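Local coordinates for protein Rio2 kinase (Chaetomium thermophilum, PDB 4GYI) that binds adenine nucleotide and magnesium as an atypical RIO-type kinase, probably phosphorylates serine or threonine, and has an ATPase-dependent role on maturing pre-40S ribosomal subunits, at residues A[37-42]-A[49-54]; A[160-165]-A[330-335]; A[284-287]-A[291-294]. One frame throughout, in Å; residues are numbered along the deposited sequence.

Contact 1 of 3, residues A[37-42]-A[49-54]; sequences LIEKIA and SGVHKS
Glu39 meets Val51 and His52 where the two helices of the helix-turn-helix in the N-terminal winged-helix domain come together, helix 35-42 running into the turn and helix 51-60 leaving it. Gly50 sits at the N-cap of the second helix. The CA atoms of Glu39 and Val51 lie 6.6 Å apart, a close approach that side chains fill from both helices. Glu39 has CG beside its backbone N and anti to the carbonyl carbon (chi1 -65°), and from there the chain runs on extended. Its methylene CG rests on Val51 CG2 at 3.8 Å, the two side chains crossing at about a right angle. The carboxylate continues past the valine to the imidazole of His52, where OE1 comes 2.9 Å from NE2; the carboxylate and ring planes are 67° apart, and the oxygen approaches the ring obliquely. With an alanine in place of Glu39, Val51 CG2 would probably lose its methylene cover and the imidazole of His52, left without its acidic neighbour, would be freer to turn. On the inner side apolar side chains meet, backed by helix 14-26, whose Val19 also touches Val51, while Ile38 reaches Val23. Arg18 of that helix bonds through NE to the carbonyl oxygen of Ala42, and the CB of Ala42 meets Val51 CG1 at 4.1 Å.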
ATOM      1  N   LEU A  37       6.362 -31.526  -5.619  1.00 70.04           N
ATOM      2  CA  LEU A  37       5.863 -30.482  -6.509  1.00 68.32           C
ATOM      3  C   LEU A  37       6.803 -29.260  -6.552  1.00 59.28           C
ATOM      4  O   LEU A  37       6.876 -28.563  -7.567  1.00 53.10           O
ATOM      5  CB  LEU A  37       4.444 -30.066  -6.125  1.00 70.19           C
ATOM      6  CG  LEU A  37       3.857 -28.895  -6.916  1.00 74.68           C
ATOM      7  CD1 LEU A  37       3.858 -29.196  -8.405  1.00 72.69           C
ATOM      8  CD2 LEU A  37       2.453 -28.565  -6.430  1.00 79.04           C
ATOM      9  N   ILE A  38       7.515 -28.996  -5.458  1.00 60.06           N
ATOM     10  CA  ILE A  38       8.530 -27.943  -5.468  1.00 63.23           C
ATOM     11  C   ILE A  38       9.591 -28.371  -6.464  1.00 64.28           C
ATOM     12  O   ILE A  38      10.016 -27.590  -7.319  1.00 41.44           O
ATOM     13  CB  ILE A  38       9.253 -27.798  -4.114  1.00 63.56           C
ATOM     14  CG1 ILE A  38       8.289 -27.955  -2.937  1.00 62.01           C
ATOM     15  CG2 ILE A  38      10.061 -26.490  -4.065  1.00 58.75           C
ATOM     16  CD1 ILE A  38       7.510 -26.742  -2.603  1.00 56.41           C
ATOM     17  N   GLU A  39      10.008 -29.632  -6.340  1.00 75.61           N
ATOM     18  CA  GLU A  39      11.050 -30.201  -7.195  1.00 72.97           C
ATOM     19  C   GLU A  39      10.686 -30.060  -8.665  1.00 65.27           C
ATOM     20  O   GLU A  39      11.499 -29.603  -9.467  1.00 69.03           O
ATOM     21  CB  GLU A  39      11.305 -31.675  -6.855  1.00 74.20           C
ATOM     22  CG  GLU A  39      11.871 -31.929  -5.462  1.00 81.85           C
ATOM     23  CD  GLU A  39      12.074 -33.415  -5.169  1.00 94.80           C
ATOM     24  OE1 GLU A  39      11.575 -33.893  -4.127  1.00101.18           O
ATOM     25  OE2 GLU A  39      12.734 -34.106  -5.976  1.00 94.36           O
ATOM     26  N   LYS A  40       9.458 -30.428  -9.014  1.00 52.60           N
ATOM     27  CA  LYS A  40       9.026 -30.373 -10.404  1.00 55.10           C
ATOM     28  C   LYS A  40       9.014 -28.942 -10.935  1.00 56.03           C
ATOM     29  O   LYS A  40       9.608 -28.655 -11.967  1.00 51.86           O
ATOM     30  CB  LYS A  40       7.646 -31.017 -10.575  1.00 55.94           C
ATOM     31  CG  LYS A  40       6.935 -30.596 -11.852  1.00 68.13           C
ATOM     32  CD  LYS A  40       5.901 -31.623 -12.289  1.00 81.18           C
ATOM     33  CE  LYS A  40       5.052 -31.086 -13.431  1.00 91.54           C
ATOM     34  NZ  LYS A  40       5.873 -30.317 -14.409  1.00 93.61           N
ATOM     35  N   ILE A  41       8.346 -28.043 -10.222  1.00 59.86           N
ATOM     36  CA  ILE A  41       8.293 -26.641 -10.622  1.00 50.45           C
ATOM     37  C   ILE A  41       9.693 -26.028 -10.683  1.00 51.24           C
ATOM     38  O   ILE A  41      10.012 -25.294 -11.620  1.00 57.47           O
ATOM     39  CB  ILE A  41       7.408 -25.818  -9.663  1.00 58.23           C
ATOM     40  CG1 ILE A  41       5.982 -26.360  -9.667  1.00 60.05           C
ATOM     41  CG2 ILE A  41       7.415 -24.344 -10.049  1.00 55.73           C
ATOM     42  CD1 ILE A  41       5.102 -25.703  -8.643  1.00 61.72           C
ATOM     43  N   ALA A  42      10.534 -26.353  -9.701  1.00 43.31           N
ATOM     44  CA  ALA A  42      11.898 -25.803  -9.640  1.00 50.24           C
ATOM     45  C   ALA A  42      12.860 -26.336 -10.705  1.00 65.73           C
ATOM     46  O   ALA A  42      13.992 -25.841 -10.820  1.00 65.10           O
ATOM     47  CB  ALA A  42      12.502 -26.010  -8.253  1.00 51.70           C
ATOM     48  N   SER A  49      19.063 -29.589  -9.238  1.00107.01           N
ATOM     49  CA  SER A  49      19.498 -30.964  -9.005  1.00 95.65           C
ATOM     50  C   SER A  49      19.768 -31.114  -7.510  1.00 97.47           C
ATOM     51  O   SER A  49      19.846 -32.230  -6.979  1.00 88.43           O
ATOM     52  CB  SER A  49      20.751 -31.285  -9.816  1.00 93.89           C
ATOM     53  OG  SER A  49      21.848 -30.519  -9.366  1.00 89.96           O
ATOM     54  N   GLY A  50      19.901 -29.968  -6.840  1.00101.68           N
ATOM     55  CA  GLY A  50      20.100 -29.907  -5.401  1.00102.61           C
ATOM     56  C   GLY A  50      19.101 -28.971  -4.738  1.00100.76           C
ATOM     57  O   GLY A  50      19.431 -28.215  -3.819  1.00 99.74           O
ATOM     58  N   VAL A  51      17.866 -29.022  -5.215  1.00 87.90           N
ATOM     59  CA  VAL A  51      16.813 -28.201  -4.656  1.00 80.35           C
ATOM     60  C   VAL A  51      16.514 -28.578  -3.202  1.00 74.95           C
ATOM     61  O   VAL A  51      16.074 -27.740  -2.413  1.00 67.88           O
ATOM     62  CB  VAL A  51      15.528 -28.284  -5.504  1.00 81.52           C
ATOM     63  CG1 VAL A  51      15.848 -27.989  -6.956  1.00 83.18           C
ATOM     64  CG2 VAL A  51      14.876 -29.643  -5.370  1.00 83.56           C
ATOM     65  N   HIS A  52      16.773 -29.832  -2.845  1.00 68.08           N
ATOM     66  CA  HIS A  52      16.531 -30.285  -1.485  1.00 68.51           C
ATOM     67  C   HIS A  52      17.351 -29.487  -0.486  1.00 63.37           C
ATOM     68  O   HIS A  52      16.882 -29.206   0.623  1.00 60.54           O
ATOM     69  CB  HIS A  52      16.790 -31.788  -1.353  1.00 84.37           C
ATOM     70  CG  HIS A  52      15.638 -32.630  -1.802  1.00 93.81           C
ATOM     71  ND1 HIS A  52      14.454 -32.701  -1.099  1.00 92.80           N
ATOM     72  CD2 HIS A  52      15.477 -33.417  -2.891  1.00101.16           C
ATOM     73  CE1 HIS A  52      13.616 -33.505  -1.730  1.00 95.14           C
ATOM     74  NE2 HIS A  52      14.212 -33.953  -2.820  1.00102.79           N
ATOM     75  N   LYS A  53      18.559 -29.094  -0.893  1.00 52.63           N
ATOM     76  CA  LYS A  53      19.420 -28.283  -0.038  1.00 60.82           C
ATOM     77  C   LYS A  53      18.905 -26.852   0.092  1.00 66.11           C
ATOM     78  O   LYS A  53      18.837 -26.309   1.195  1.00 63.33           O
ATOM     79  CB  LYS A  53      20.859 -28.269  -0.548  1.00 64.43           C
ATOM     80  CG  LYS A  53      21.782 -27.381   0.277  1.00 69.32           C
ATOM     81  CD  LYS A  53      23.238 -27.588  -0.106  1.00 86.45           C
ATOM     82  CE  LYS A  53      24.157 -26.646   0.662  1.00 91.03           C
ATOM     83  NZ  LYS A  53      25.595 -26.892   0.328  1.00 96.96           N
ATOM     84  N   SER A  54      18.564 -26.243  -1.042  1.00 68.57           N
ATOM     85  CA  SER A  54      17.924 -24.929  -1.051  1.00 66.40           C
ATOM     86  C   SER A  54      16.706 -24.879  -0.122  1.00 55.83           C
ATOM     87  O   SER A  54      16.533 -23.919   0.623  1.00 60.61           O
ATOM     88  CB  SER A  54      17.520 -24.538  -2.475  1.00 66.96           C
ATOM     89  OG  SER A  54      18.655 -24.168  -3.238  1.00 67.41           O
TER

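Contact 2 of 3, residues A[160-165]-A[330-335]; sequences AIKEFA and KDLEAA
Apolar contact between Lys162 and Leu332 joins helix 149-172 to helix 326-341, the last helix of the modelled chain. The branch that touches is CD2 of Leu332, which lies against the aliphatic part of the lysine, 3.6 Å from Lys162 CD and 4.0 Å from Lys162 CB. Lys162 leaves its helix with CG opposite the backbone N (chi1 178°) and stays extended, which lays CB and CD along the leucine methyl; the two side chains meet obliquely. Since the CA atoms of these two residues are 9.1 Å apart, side chains alone bridge the helices. Leu332 also packs on Ala159, about one turn before Lys162 on helix 149-172. This helix corresponds to helix αC of protein kinases: its Glu163, next to Lys162, forms the characteristic salt bridge with Lys125, a residue that binds ADP. The polar end of Lys162 is held elsewhere: NZ is hydrogen-bonded to the carbonyl oxygen of Met262, while Glu333 OE1, at 4.4 Å from Lys162 NZ, stays beyond salt-bridge range. Glu333 folds back at chi2 (46°) to bring its carboxylate that near. OE1 of Glu333 is buried by the contact and finds no partner in the model, so the nearby ammonium group would probably ease the cost of its charge through space.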
ATOM      1  N   ALA A 160      -2.002  -3.634  -3.060  1.00 20.82           N
ATOM      2  CA  ALA A 160      -0.882  -2.973  -3.746  1.00 27.77           C
ATOM      3  C   ALA A 160      -1.217  -2.679  -5.208  1.00 32.09           C
ATOM      4  O   ALA A 160      -0.923  -1.606  -5.700  1.00 27.84           O
ATOM      5  CB  ALA A 160       0.406  -3.832  -3.660  1.00 20.46           C
ATOM      6  N   ILE A 161      -1.836  -3.640  -5.888  1.00 28.52           N
ATOM      7  CA  ILE A 161      -2.238  -3.461  -7.270  1.00 25.47           C
ATOM      8  C   ILE A 161      -3.225  -2.313  -7.414  1.00 33.00           C
ATOM      9  O   ILE A 161      -3.076  -1.454  -8.296  1.00 32.08           O
ATOM     10  CB  ILE A 161      -2.855  -4.749  -7.839  1.00 39.22           C
ATOM     11  CG1 ILE A 161      -1.761  -5.791  -8.058  1.00 38.89           C
ATOM     12  CG2 ILE A 161      -3.565  -4.474  -9.168  1.00 42.84           C
ATOM     13  CD1 ILE A 161      -2.291  -7.135  -8.480  1.00 36.43           C
ATOM     14  N   LYS A 162      -4.222  -2.287  -6.532  1.00 29.71           N
ATOM     15  CA  LYS A 162      -5.212  -1.220  -6.521  1.00 33.70           C
ATOM     16  C   LYS A 162      -4.590   0.151  -6.288  1.00 32.45           C
ATOM     17  O   LYS A 162      -4.839   1.096  -7.048  1.00 32.94           O
ATOM     18  CB  LYS A 162      -6.289  -1.478  -5.457  1.00 30.48           C
ATOM     19  CG  LYS A 162      -7.328  -0.351  -5.373  1.00 41.12           C
ATOM     20  CD  LYS A 162      -8.644  -0.819  -4.731  1.00 47.74           C
ATOM     21  CE  LYS A 162      -9.477   0.365  -4.251  1.00 49.52           C
ATOM     22  NZ  LYS A 162     -10.659  -0.032  -3.441  1.00 44.88           N
ATOM     23  N   GLU A 163      -3.792   0.259  -5.232  1.00 28.20           N
ATOM     24  CA  GLU A 163      -3.190   1.545  -4.871  1.00 29.62           C
ATOM     25  C   GLU A 163      -2.296   2.069  -5.992  1.00 33.36           C
ATOM     26  O   GLU A 163      -2.259   3.270  -6.275  1.00 36.24           O
ATOM     27  CB  GLU A 163      -2.419   1.454  -3.535  1.00 24.14           C
ATOM     28  CG  GLU A 163      -1.555   2.703  -3.202  1.00 30.79           C
ATOM     29  CD  GLU A 163      -1.037   2.744  -1.750  1.00 36.68           C
ATOM     30  OE1 GLU A 163      -0.582   1.706  -1.235  1.00 37.22           O
ATOM     31  OE2 GLU A 163      -1.079   3.823  -1.113  1.00 38.54           O
ATOM     32  N   PHE A 164      -1.582   1.159  -6.639  1.00 29.57           N
ATOM     33  CA  PHE A 164      -0.652   1.557  -7.666  1.00 27.26           C
ATOM     34  C   PHE A 164      -1.429   2.085  -8.874  1.00 34.51           C
ATOM     35  O   PHE A 164      -1.061   3.101  -9.467  1.00 36.60           O
ATOM     36  CB  PHE A 164       0.259   0.383  -8.033  1.00 28.33           C
ATOM     37  CG  PHE A 164       1.373   0.743  -8.988  1.00 39.32           C
ATOM     38  CD1 PHE A 164       2.540   1.331  -8.522  1.00 37.61           C
ATOM     39  CD2 PHE A 164       1.269   0.455 -10.345  1.00 44.24           C
ATOM     40  CE1 PHE A 164       3.584   1.645  -9.397  1.00 35.80           C
ATOM     41  CE2 PHE A 164       2.304   0.769 -11.222  1.00 39.47           C
ATOM     42  CZ  PHE A 164       3.459   1.372 -10.743  1.00 31.32           C
ATOM     43  N   ALA A 165      -2.527   1.415  -9.206  1.00 32.97           N
ATOM     44  CA  ALA A 165      -3.346   1.825 -10.339  1.00 34.92           C
ATOM     45  C   ALA A 165      -3.938   3.213 -10.089  1.00 34.86           C
ATOM     46  O   ALA A 165      -4.003   4.046 -10.990  1.00 33.38           O
ATOM     47  CB  ALA A 165      -4.448   0.814 -10.574  1.00 30.80           C
ATOM     48  N   LYS A 330     -14.500  -6.915  -4.218  1.00 39.86           N
ATOM     49  CA  LYS A 330     -15.327  -7.162  -3.041  1.00 48.73           C
ATOM     50  C   LYS A 330     -14.478  -7.769  -1.946  1.00 36.38           C
ATOM     51  O   LYS A 330     -14.635  -7.434  -0.772  1.00 51.19           O
ATOM     52  CB  LYS A 330     -16.502  -8.096  -3.364  1.00 60.76           C
ATOM     53  CG  LYS A 330     -17.421  -7.615  -4.485  1.00 77.45           C
ATOM     54  CD  LYS A 330     -18.365  -6.495  -4.050  1.00 93.49           C
ATOM     55  CE  LYS A 330     -19.429  -6.223  -5.125  1.00100.11           C
ATOM     56  NZ  LYS A 330     -20.478  -5.251  -4.688  1.00105.89           N
ATOM     57  N   ASP A 331     -13.588  -8.679  -2.336  1.00 41.25           N
ATOM     58  CA  ASP A 331     -12.661  -9.303  -1.393  1.00 41.45           C
ATOM     59  C   ASP A 331     -11.832  -8.230  -0.692  1.00 38.97           C
ATOM     60  O   ASP A 331     -11.792  -8.173   0.537  1.00 33.08           O
ATOM     61  CB  ASP A 331     -11.749 -10.307  -2.101  1.00 42.77           C
ATOM     62  CG  ASP A 331     -12.442 -11.637  -2.383  1.00 55.18           C
ATOM     63  OD1 ASP A 331     -13.532 -11.856  -1.835  1.00 66.23           O
ATOM     64  OD2 ASP A 331     -11.897 -12.474  -3.134  1.00 56.14           O
ATOM     65  N   LEU A 332     -11.197  -7.371  -1.483  1.00 34.84           N
ATOM     66  CA  LEU A 332     -10.371  -6.303  -0.939  1.00 36.95           C
ATOM     67  C   LEU A 332     -11.169  -5.335  -0.068  1.00 37.53           C
ATOM     68  O   LEU A 332     -10.778  -5.077   1.066  1.00 34.71           O
ATOM     69  CB  LEU A 332      -9.664  -5.527  -2.047  1.00 33.79           C
ATOM     70  CG  LEU A 332      -8.668  -4.460  -1.565  1.00 37.02           C
ATOM     71  CD1 LEU A 332      -7.563  -5.074  -0.653  1.00 22.24           C
ATOM     72  CD2 LEU A 332      -8.065  -3.766  -2.761  1.00 33.36           C
ATOM     73  N   GLU A 333     -12.281  -4.802  -0.575  1.00 39.81           N
ATOM     74  CA  GLU A 333     -13.073  -3.869   0.232  1.00 40.31           C
ATOM     75  C   GLU A 333     -13.548  -4.491   1.544  1.00 37.37           C
ATOM     76  O   GLU A 333     -13.552  -3.834   2.586  1.00 41.30           O
ATOM     77  CB  GLU A 333     -14.243  -3.252  -0.548  1.00 45.69           C
ATOM     78  CG  GLU A 333     -14.953  -2.135   0.215  1.00 73.97           C
ATOM     79  CD  GLU A 333     -13.991  -1.127   0.871  1.00 93.95           C
ATOM     80  OE1 GLU A 333     -13.176  -0.500   0.153  1.00100.15           O
ATOM     81  OE2 GLU A 333     -14.052  -0.958   2.112  1.00 93.80           O
ATOM     82  N   ALA A 334     -13.914  -5.766   1.515  1.00 37.71           N
ATOM     83  CA  ALA A 334     -14.319  -6.406   2.754  1.00 35.72           C
ATOM     84  C   ALA A 334     -13.152  -6.444   3.740  1.00 32.79           C
ATOM     85  O   ALA A 334     -13.310  -6.103   4.911  1.00 39.22           O
ATOM     86  CB  ALA A 334     -14.874  -7.802   2.496  1.00 42.63           C
ATOM     87  N   ALA A 335     -11.971  -6.821   3.264  1.00 31.90           N
ATOM     88  CA  ALA A 335     -10.808  -6.908   4.147  1.00 28.14           C
ATOM     89  C   ALA A 335     -10.462  -5.538   4.689  1.00 32.92           C
ATOM     90  O   ALA A 335     -10.150  -5.381   5.875  1.00 40.63           O
ATOM     91  CB  ALA A 335      -9.607  -7.492   3.416  1.00 24.90           C
TER

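Contact 3 of 3, residues A[284-287]-A[291-294]; sequences FFER and FVST
Phe291 N donates a hydrogen bond of 2.8 Å to Phe285 O, nearly straight at 162° and reaching the carbonyl from 27° outside its plane, so the chain leaving helix 270-289 is turned back against the helix's last residues. Donor and acceptor are six residues apart, and the bond therefore closes a wider turn over the end of the helix than the i+4 bonds of a regular α-helix. A second, weaker backbone tie lies beside it: the CA of Glu286 faces Phe291 O at 3.4 Å in a C-H...O contact. Beyond the bond the chain of Phe291 and Val292 is extended, and their side chains each pair with one from the helix. Phe285 and Phe291 lie side by side and point the same way, with CD1 of Phe285 3.9 Å from CD2 of Phe291, each approaching the other's ring obliquely. Phe291 holds its ring opposite the backbone N (chi1 173°), which carries it alongside the helical phenylalanine, and its CB lies 3.6 Å from Phe285 O. In the kinase fold helix 270-289, which follows the magnesium-binding loop, probably corresponds to αF of the C-lobe, and helix 207-223 packs against both rings. Tyr211 of that helix meets Phe285 edge-to-face and also meets the Phe291 ring, its plane inclined to it; Leu210 and Leu214 add aliphatic contacts to Phe285. The second pair is more exposed. Glu286 bends at chi2, and its methylene CG lies 3.7 Å from Val292 CG2, the two side chains again running in the same direction. One residue on, Arg287 turns from the loop and makes a salt bridge through NH2 to Glu233, the neighbour of the ADP-binding Phe234.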
ATOM      1  N   PHE A 284     -10.217  17.910  12.508  1.00 37.23           N
ATOM      2  CA  PHE A 284      -8.812  18.240  12.687  1.00 39.51           C
ATOM      3  C   PHE A 284      -8.583  19.752  12.775  1.00 38.76           C
ATOM      4  O   PHE A 284      -7.937  20.238  13.704  1.00 42.66           O
ATOM      5  CB  PHE A 284      -7.946  17.636  11.578  1.00 33.61           C
ATOM      6  CG  PHE A 284      -6.503  18.021  11.686  1.00 34.06           C
ATOM      7  CD1 PHE A 284      -5.686  17.418  12.632  1.00 35.47           C
ATOM      8  CD2 PHE A 284      -5.974  19.017  10.873  1.00 36.03           C
ATOM      9  CE1 PHE A 284      -4.348  17.775  12.748  1.00 33.86           C
ATOM     10  CE2 PHE A 284      -4.654  19.397  10.985  1.00 34.91           C
ATOM     11  CZ  PHE A 284      -3.828  18.763  11.916  1.00 32.53           C
ATOM     12  N   PHE A 285      -9.147  20.491  11.830  1.00 39.16           N
ATOM     13  CA  PHE A 285      -9.020  21.941  11.833  1.00 43.25           C
ATOM     14  C   PHE A 285      -9.656  22.596  13.039  1.00 45.77           C
ATOM     15  O   PHE A 285      -9.289  23.699  13.415  1.00 45.61           O
ATOM     16  CB  PHE A 285      -9.555  22.541  10.540  1.00 37.68           C
ATOM     17  CG  PHE A 285      -8.540  22.546   9.446  1.00 39.14           C
ATOM     18  CD1 PHE A 285      -7.976  23.723   9.013  1.00 43.55           C
ATOM     19  CD2 PHE A 285      -8.097  21.352   8.898  1.00 39.71           C
ATOM     20  CE1 PHE A 285      -7.011  23.715   8.018  1.00 43.11           C
ATOM     21  CE2 PHE A 285      -7.142  21.343   7.906  1.00 36.28           C
ATOM     22  CZ  PHE A 285      -6.597  22.521   7.468  1.00 33.40           C
ATOM     23  N   GLU A 286     -10.590  21.904  13.668  1.00 46.10           N
ATOM     24  CA  GLU A 286     -11.247  22.480  14.820  1.00 51.02           C
ATOM     25  C   GLU A 286     -10.376  22.264  16.050  1.00 48.85           C
ATOM     26  O   GLU A 286     -10.137  23.199  16.814  1.00 52.05           O
ATOM     27  CB  GLU A 286     -12.641  21.885  15.000  1.00 62.51           C
ATOM     28  CG  GLU A 286     -13.580  22.735  15.825  1.00 75.45           C
ATOM     29  CD  GLU A 286     -13.287  22.664  17.308  1.00 93.84           C
ATOM     30  OE1 GLU A 286     -12.728  21.635  17.751  1.00 91.01           O
ATOM     31  OE2 GLU A 286     -13.612  23.637  18.030  1.00107.84           O
ATOM     32  N   ARG A 287      -9.883  21.042  16.240  1.00 50.10           N
ATOM     33  CA  ARG A 287      -9.072  20.754  17.424  1.00 51.96           C
ATOM     34  C   ARG A 287      -7.631  21.280  17.348  1.00 52.40           C
ATOM     35  O   ARG A 287      -7.072  21.705  18.361  1.00 55.94           O
ATOM     36  CB  ARG A 287      -9.117  19.265  17.810  1.00 55.66           C
ATOM     37  CG  ARG A 287      -8.955  18.299  16.657  1.00 74.27           C
ATOM     38  CD  ARG A 287      -9.040  16.838  17.113  1.00 83.96           C
ATOM     39  NE  ARG A 287      -9.046  15.899  15.986  1.00 84.95           N
ATOM     40  CZ  ARG A 287      -7.956  15.374  15.423  1.00 81.19           C
ATOM     41  NH1 ARG A 287      -6.748  15.688  15.873  1.00 79.86           N
ATOM     42  NH2 ARG A 287      -8.073  14.531  14.406  1.00 79.48           N
ATOM     43  N   PHE A 291     -10.123  26.307  14.101  1.00 51.27           N
ATOM     44  CA  PHE A 291     -10.702  26.902  12.908  1.00 52.76           C
ATOM     45  C   PHE A 291     -11.959  26.158  12.505  1.00 52.11           C
ATOM     46  O   PHE A 291     -12.015  24.927  12.533  1.00 49.11           O
ATOM     47  CB  PHE A 291      -9.715  26.860  11.747  1.00 49.42           C
ATOM     48  CG  PHE A 291     -10.304  27.302  10.449  1.00 50.12           C
ATOM     49  CD1 PHE A 291     -10.374  28.645  10.132  1.00 49.03           C
ATOM     50  CD2 PHE A 291     -10.797  26.375   9.541  1.00 48.86           C
ATOM     51  CE1 PHE A 291     -10.931  29.062   8.930  1.00 56.36           C
ATOM     52  CE2 PHE A 291     -11.353  26.784   8.334  1.00 50.07           C
ATOM     53  CZ  PHE A 291     -11.420  28.123   8.030  1.00 56.47           C
ATOM     54  N   VAL A 292     -12.962  26.925  12.109  1.00 47.77           N
ATOM     55  CA  VAL A 292     -14.247  26.383  11.721  1.00 50.19           C
ATOM     56  C   VAL A 292     -14.735  27.165  10.521  1.00 54.71           C
ATOM     57  O   VAL A 292     -14.912  28.384  10.598  1.00 47.79           O
ATOM     58  CB  VAL A 292     -15.254  26.554  12.863  1.00 60.11           C
ATOM     59  CG1 VAL A 292     -16.686  26.291  12.373  1.00 62.14           C
ATOM     60  CG2 VAL A 292     -14.874  25.655  14.037  1.00 52.84           C
ATOM     61  N   SER A 293     -14.946  26.483   9.401  1.00 47.23           N
ATOM     62  CA  SER A 293     -15.403  27.194   8.212  1.00 51.13           C
ATOM     63  C   SER A 293     -16.810  27.757   8.390  1.00 61.76           C
ATOM     64  O   SER A 293     -17.676  27.123   8.995  1.00 56.29           O
ATOM     65  CB  SER A 293     -15.388  26.297   6.981  1.00 51.23           C
ATOM     66  OG  SER A 293     -15.733  27.050   5.827  1.00 58.55           O
ATOM     67  N   THR A 294     -17.018  28.950   7.846  1.00 55.28           N
ATOM     68  CA  THR A 294     -18.331  29.560   7.801  1.00 68.79           C
ATOM     69  C   THR A 294     -19.084  28.994   6.605  1.00 65.36           C
ATOM     70  O   THR A 294     -20.285  29.199   6.466  1.00 64.17           O
ATOM     71  CB  THR A 294     -18.227  31.086   7.642  1.00 77.81           C
ATOM     72  OG1 THR A 294     -17.896  31.400   6.284  1.00 81.31           O
ATOM     73  CG2 THR A 294     -17.148  31.647   8.562  1.00 78.08           C
TER

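The three contacts are spread along an elongated chain, and none touches another. Contact 2 lies nearest the middle, its centre about 33 Å from that of contact 1 and about 32 Å from that of contact 3, whereas contacts 1 and 3 lie on opposite sides of the chain's centre, about 62 Å apart between centres. Contact 1 belongs to the N-terminal domain and closes before the others begin; contact 3 is nested within the long loop that contact 2 closes. Contact 2 is the one near the nucleotide: the side chain of Leu332 is about 11 Å from ADP and that of Lys162 about 14 Å from the magnesium ion. Contacts 1 and 3 lie away from the nucleotide and metal sites.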